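Local coordinates for phosphoglycerate kinase (Coxiella burnetii, PDB 4NG4), which catalyses reversible phosphoryl transfer between 1,3-bisphosphoglycerate and ADP, forming 3-phosphoglycerate and ATP in the glycolytic direction, at residues A86-L91 and A117-N122; L15-L20 and L52-K57. All blocks are in the same frame, centred on the assembly; numbering follows the deposited sequence.

Contact 1 of 2, residues A86-L91 and A117-N122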
loop_
_atom_site.group_PDB
_atom_site.type_symbol
_atom_site.label_atom_id
_atom_site.label_comp_id
_atom_site.label_asym_id
_atom_site.label_seq_id
_atom_site.Cartn_x
_atom_site.Cartn_y
_atom_site.Cartn_z
ATOM N N ALA A 86 4.483 -7.800 -23.849
ATOM C CA ALA A 86 4.138 -7.409 -25.222
ATOM C C ALA A 86 2.918 -6.484 -25.276
ATOM O O ALA A 86 3.022 -5.382 -25.810
ATOM C CB ALA A 86 3.924 -8.666 -26.122
ATOM N N PRO A 87 1.764 -6.913 -24.712
ATOM C CA PRO A 87 0.562 -6.052 -24.730
ATOM C C PRO A 87 0.788 -4.680 -24.081
ATOM O O PRO A 87 0.209 -3.682 -24.507
ATOM C CB PRO A 87 -0.477 -6.871 -23.949
ATOM C CG PRO A 87 -0.018 -8.290 -24.061
ATOM C CD PRO A 87 1.488 -8.193 -24.024
ATOM N N VAL A 88 1.642 -4.638 -23.072
ATOM C CA VAL A 88 2.021 -3.381 -22.469
ATOM C C VAL A 88 2.763 -2.544 -23.498
ATOM O O VAL A 88 2.442 -1.372 -23.681
ATOM C CB VAL A 88 2.929 -3.584 -21.252
ATOM C CG1 VAL A 88 3.247 -2.227 -20.597
ATOM C CG2 VAL A 88 2.280 -4.547 -20.269
ATOM N N ALA A 89 3.729 -3.160 -24.182
ATOM C CA ALA A 89 4.589 -2.471 -25.156
ATOM C C ALA A 89 3.791 -1.821 -26.292
ATOM O O ALA A 89 4.166 -0.754 -26.812
ATOM C CB ALA A 89 5.616 -3.436 -25.719
ATOM N N ARG A 90 2.701 -2.469 -26.688
ATOM C CA ARG A 90 1.801 -1.881 -27.663
ATOM C C ARG A 90 1.049 -0.724 -27.015
ATOM O O ARG A 90 0.905 0.347 -27.603
ATOM C CB ARG A 90 0.824 -2.934 -28.193
ATOM C CG ARG A 90 1.476 -3.946 -29.141
ATOM C CD ARG A 90 0.487 -5.008 -29.620
ATOM N NE ARG A 90 0.171 -5.977 -28.568
ATOM C CZ ARG A 90 -0.690 -6.988 -28.702
ATOM N NH1 ARG A 90 -1.345 -7.183 -29.849
ATOM N NH2 ARG A 90 -0.900 -7.810 -27.678
ATOM N N LEU A 91 0.581 -0.945 -25.790
ATOM C CA LEU A 91 -0.222 0.048 -25.085
ATOM C C LEU A 91 0.594 1.275 -24.644
ATOM O O LEU A 91 0.031 2.349 -24.457
ATOM C CB LEU A 91 -0.932 -0.614 -23.896
ATOM C CG LEU A 91 -2.176 0.062 -23.296
ATOM C CD1 LEU A 91 -1.787 1.038 -22.205
ATOM C CD2 LEU A 91 -3.028 0.735 -24.359
ATOM N N ALA A 117 12.306 5.208 -26.297
ATOM C CA ALA A 117 12.183 4.365 -25.103
ATOM C C ALA A 117 11.861 2.926 -25.474
ATOM O O ALA A 117 10.992 2.666 -26.307
ATOM C CB ALA A 117 11.102 4.906 -24.187
ATOM N N ILE A 118 12.552 1.990 -24.835
ATOM C CA ILE A 118 12.310 0.571 -25.068
ATOM C C ILE A 118 11.861 -0.078 -23.767
ATOM O O ILE A 118 12.195 0.393 -22.680
ATOM C CB ILE A 118 13.555 -0.153 -25.691
ATOM C CG1 ILE A 118 14.759 -0.158 -24.739
ATOM C CG2 ILE A 118 13.941 0.501 -27.008
ATOM C CD1 ILE A 118 14.672 -1.182 -23.614
ATOM N N LEU A 119 11.077 -1.146 -23.892
ATOM C CA LEU A 119 10.581 -1.901 -22.735
ATOM C C LEU A 119 11.234 -3.276 -22.715
ATOM O O LEU A 119 10.996 -4.098 -23.602
ATOM C CB LEU A 119 9.050 -2.038 -22.785
ATOM C CG LEU A 119 8.355 -2.852 -21.685
ATOM C CD1 LEU A 119 8.603 -2.258 -20.305
ATOM C CD2 LEU A 119 6.875 -2.954 -21.978
ATOM N N CYS A 120 12.067 -3.505 -21.702
ATOM C CA CYS A 120 12.696 -4.798 -21.485
ATOM C C CYS A 120 11.628 -5.826 -21.115
ATOM O O CYS A 120 10.639 -5.497 -20.422
ATOM C CB CYS A 120 13.737 -4.702 -20.362
ATOM S SG CYS A 120 15.138 -3.575 -20.710
ATOM N N GLU A 121 11.844 -7.067 -21.557
ATOM C CA GLU A 121 10.911 -8.143 -21.281
ATOM C C GLU A 121 10.900 -8.468 -19.773
ATOM O O GLU A 121 11.930 -8.354 -19.106
ATOM C CB GLU A 121 11.277 -9.369 -22.112
ATOM C CG GLU A 121 10.364 -10.571 -21.946
ATOM C CD GLU A 121 8.891 -10.248 -22.104
ATOM O OE1 GLU A 121 8.332 -9.531 -21.238
ATOM O OE2 GLU A 121 8.277 -10.744 -23.074
ATOM N N ASN A 122 9.717 -8.823 -19.257
ATOM C CA ASN A 122 9.509 -9.265 -17.865
ATOM C C ASN A 122 10.812 -9.658 -17.138
ATOM O O ASN A 122 11.493 -10.610 -17.512
ATOM C CB ASN A 122 8.518 -10.444 -17.869
ATOM C CG ASN A 122 7.941 -10.746 -16.510
ATOM O OD1 ASN A 122 8.404 -10.243 -15.479
ATOM N ND2 ASN A 122 6.917 -11.587 -16.500
#
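Two nearly anti torsions reach out from the sheet to meet the helix: Leu-119 carries CG opposite its backbone N (chi1 177°), and its second torsion then extends CD2 straight away from CA. This one methyl makes all the close contacts with segment 86-91. On the helix, Val-88 has CG1 opposite its own N (chi1 -177°), beside the carbonyl carbon, and that branch meets Leu-119 CD2 at 3.9 Å. The two side chains run at about a right angle, so Leu-119 presents its end to the flank of the valine; Val-88 CB lies 4.1 Å from Leu-119 CD2. The same methyl also rests on the next residue of the helix, 4.0 Å from Ala-89 CB and 3.8 Å from Ala-89 N. The short alanine side chain lets it come up to the helix backbone, and the CA atoms of Ala-89 and Leu-119 approach to 6.5 Å.

Just beyond the strand, the chain is tied by polar groups to the residues that lead into the helix. Glu-121 OE2 stays 4.9 Å from Ala-86 N and is instead hydrogen-bonded to Ser-84 OG, while Glu-121 OE1 bonds to Leu-85 N, immediately before the first helical turn. The helix start would probably favour negative charge there. Asn-122 ND2 bonds to the carbonyl oxygens of Leu-71 and Phe-83; Leu-71 belongs to the predicted substrate-binding residues. Helix 86-94 connects strand 64-69 to strand 102-103, and strand 117-120 lies between these two in the parallel sheet. Leu-119 therefore packs against the helix of a beta-alpha-beta crossover, from the strand that the crossover passes over, as in the Rossmann-like N-terminal domain of phosphoglycerate kinases.

Contact 2 of 2, residues L15-L20 and L52-K57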
loop_
_atom_site.group_PDB
_atom_site.type_symbol
_atom_site.label_atom_id
_atom_site.label_comp_id
_atom_site.label_asym_id
_atom_site.label_seq_id
_atom_site.Cartn_x
_atom_site.Cartn_y
_atom_site.Cartn_z
ATOM N N LEU A 15 18.581 10.550 -3.492
ATOM C CA LEU A 15 18.623 11.273 -4.769
ATOM C C LEU A 15 17.356 11.086 -5.602
ATOM O O LEU A 15 16.687 10.058 -5.518
ATOM C CB LEU A 15 19.829 10.832 -5.608
ATOM C CG LEU A 15 21.208 11.185 -5.064
ATOM C CD1 LEU A 15 22.295 10.500 -5.872
ATOM C CD2 LEU A 15 21.398 12.681 -5.049
ATOM N N SER A 16 17.075 12.092 -6.429
ATOM C CA SER A 16 15.880 12.139 -7.254
ATOM C C SER A 16 16.228 12.316 -8.732
ATOM O O SER A 16 17.285 12.856 -9.073
ATOM C CB SER A 16 14.989 13.291 -6.791
ATOM O OG SER A 16 13.931 13.506 -7.712
ATOM N N MET A 17 15.317 11.869 -9.597
ATOM C CA MET A 17 15.461 12.014 -11.049
ATOM C C MET A 17 15.423 13.491 -11.477
ATOM O O MET A 17 16.093 13.891 -12.429
ATOM C CB MET A 17 14.351 11.214 -11.749
ATOM C CG MET A 17 14.344 11.297 -13.271
ATOM S SD MET A 17 13.478 9.922 -14.053
ATOM C CE MET A 17 12.690 10.781 -15.422
ATOM N N SER A 18 14.647 14.294 -10.757
ATOM C CA SER A 18 14.518 15.725 -11.026
ATOM C C SER A 18 15.822 16.504 -10.834
ATOM O O SER A 18 16.041 17.529 -11.492
ATOM C CB SER A 18 13.436 16.325 -10.122
ATOM O OG SER A 18 13.699 16.033 -8.762
ATOM N N ASN A 19 16.671 16.022 -9.927
ATOM C CA ASN A 19 17.929 16.703 -9.594
ATOM C C ASN A 19 19.135 16.197 -10.391
ATOM O O ASN A 19 20.257 16.674 -10.188
ATOM C CB ASN A 19 18.210 16.588 -8.089
ATOM C CG ASN A 19 17.402 17.581 -7.265
ATOM O OD1 ASN A 19 17.625 18.788 -7.332
ATOM N ND2 ASN A 19 16.465 17.068 -6.477
ATOM N N LEU A 20 18.902 15.244 -11.296
ATOM C CA LEU A 20 19.973 14.676 -12.118
ATOM C C LEU A 20 19.808 15.028 -13.595
ATOM O O LEU A 20 18.689 15.189 -14.092
ATOM C CB LEU A 20 20.017 13.162 -11.949
ATOM C CG LEU A 20 20.358 12.664 -10.540
ATOM C CD1 LEU A 20 19.938 11.181 -10.365
ATOM C CD2 LEU A 20 21.847 12.873 -10.232
ATOM N N LEU A 52 3.282 6.759 -16.773
ATOM C CA LEU A 52 3.589 7.479 -18.008
ATOM C C LEU A 52 4.487 8.715 -17.812
ATOM O O LEU A 52 5.535 8.813 -18.437
ATOM C CB LEU A 52 2.305 7.874 -18.731
ATOM C CG LEU A 52 2.503 8.100 -20.219
ATOM C CD1 LEU A 52 2.682 6.747 -20.902
ATOM C CD2 LEU A 52 1.336 8.881 -20.808
ATOM N N PRO A 53 4.100 9.648 -16.930
ATOM C CA PRO A 53 4.859 10.909 -16.827
ATOM C C PRO A 53 6.367 10.742 -16.601
ATOM O O PRO A 53 7.156 11.513 -17.149
ATOM C CB PRO A 53 4.213 11.612 -15.620
ATOM C CG PRO A 53 2.868 10.969 -15.469
ATOM C CD PRO A 53 3.054 9.559 -15.896
ATOM N N THR A 54 6.746 9.755 -15.786
ATOM C CA THR A 54 8.157 9.440 -15.535
ATOM C C THR A 54 8.866 9.120 -16.844
ATOM O O THR A 54 10.011 9.520 -17.054
ATOM C CB THR A 54 8.321 8.229 -14.580
ATOM O OG1 THR A 54 7.872 8.579 -13.266
ATOM C CG2 THR A 54 9.780 7.777 -14.513
ATOM N N ILE A 55 8.166 8.409 -17.722
ATOM C CA ILE A 55 8.693 8.055 -19.030
ATOM C C ILE A 55 8.640 9.263 -19.987
ATOM O O ILE A 55 9.498 9.400 -20.866
ATOM C CB ILE A 55 7.933 6.840 -19.614
ATOM C CG1 ILE A 55 8.032 5.637 -18.656
ATOM C CG2 ILE A 55 8.501 6.460 -20.971
ATOM C CD1 ILE A 55 7.097 4.496 -18.976
ATOM N N GLN A 56 7.651 10.141 -19.811
ATOM C CA GLN A 56 7.552 11.345 -20.639
ATOM C C GLN A 56 8.650 12.362 -20.298
ATOM O O GLN A 56 9.191 13.011 -21.184
ATOM C CB GLN A 56 6.175 12.004 -20.495
ATOM C CG GLN A 56 4.993 11.105 -20.850
ATOM C CD GLN A 56 3.696 11.899 -21.032
ATOM O OE1 GLN A 56 3.457 12.476 -22.086
ATOM N NE2 GLN A 56 2.856 11.922 -19.999
ATOM N N LYS A 57 8.971 12.490 -19.011
ATOM C CA LYS A 57 9.995 13.433 -18.555
ATOM C C LYS A 57 11.399 12.983 -18.982
ATOM O O LYS A 57 12.261 13.822 -19.272
ATOM C CB LYS A 57 9.922 13.615 -17.028
ATOM C CG LYS A 57 10.783 14.766 -16.481
ATOM C CD LYS A 57 10.283 15.298 -15.126
ATOM C CE LYS A 57 10.341 14.234 -14.023
ATOM N NZ LYS A 57 9.977 14.776 -12.688
#
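Met-17 carries the close packing by itself, its terminal methyl CE lying 3.4 Å from Thr-54 O on the backbone of helix 46-60. The side chain is first extended, with CG anti to the backbone N (chi1 178°), and then bends at its last torsion, which turns CE onto the helix between two side chains. Thr-54 offers its methyl, CG2, 4.3 Å from Met-17 CE, while one turn further on Lys-57 CB stands at 4.3 Å from that same CE. These are van der Waals contacts, and both Met-17 and Thr-54 are buried. The polar branch of Thr-54 is engaged elsewhere, its OG1 hydrogen-bonded to Asp-150 OD2.

Toward solvent the fit is looser. The chain of Lys-57 runs past the methionine, and its NZ comes only to 4.6 Å from CB of the exposed Ser-18. Within segment 15-20, Ser-16 OG and Ser-18 OG share a hydrogen bond of 2.7 Å, a link made inside the loop rather than across to the helix.

The surrounding structure holds both partners. Backbone bonds from Leu-15 and Met-17 to Ala-174 tie the loop to the end of edge strand 171-174, Thr-54 packs on Ile-29 and Glu-31 of strand 26-31, and Pro-176 of helix 176-190 lies against both Thr-54 and Lys-57.

Both contacts belong to the domain that holds the predicted substrate-binding residues, and both are largely buried. Their centres are 19 Å apart and they do not touch each other. Contact 1 joins a helix to a strand within the sheet through small and branched aliphatic groups, with polar bonds where the strand ends and just before the helix leading towards the predicted substrate site. Contact 2 instead packs the N-terminal loop on a helix flank through one methionine side chain, with a partly exposed lysine at its edge. Helix 46-60 relates them: it holds one half of contact 2, while its Ile-48 and Ile-59 touch Leu-91 and Ala-117 from the two segments of contact 1.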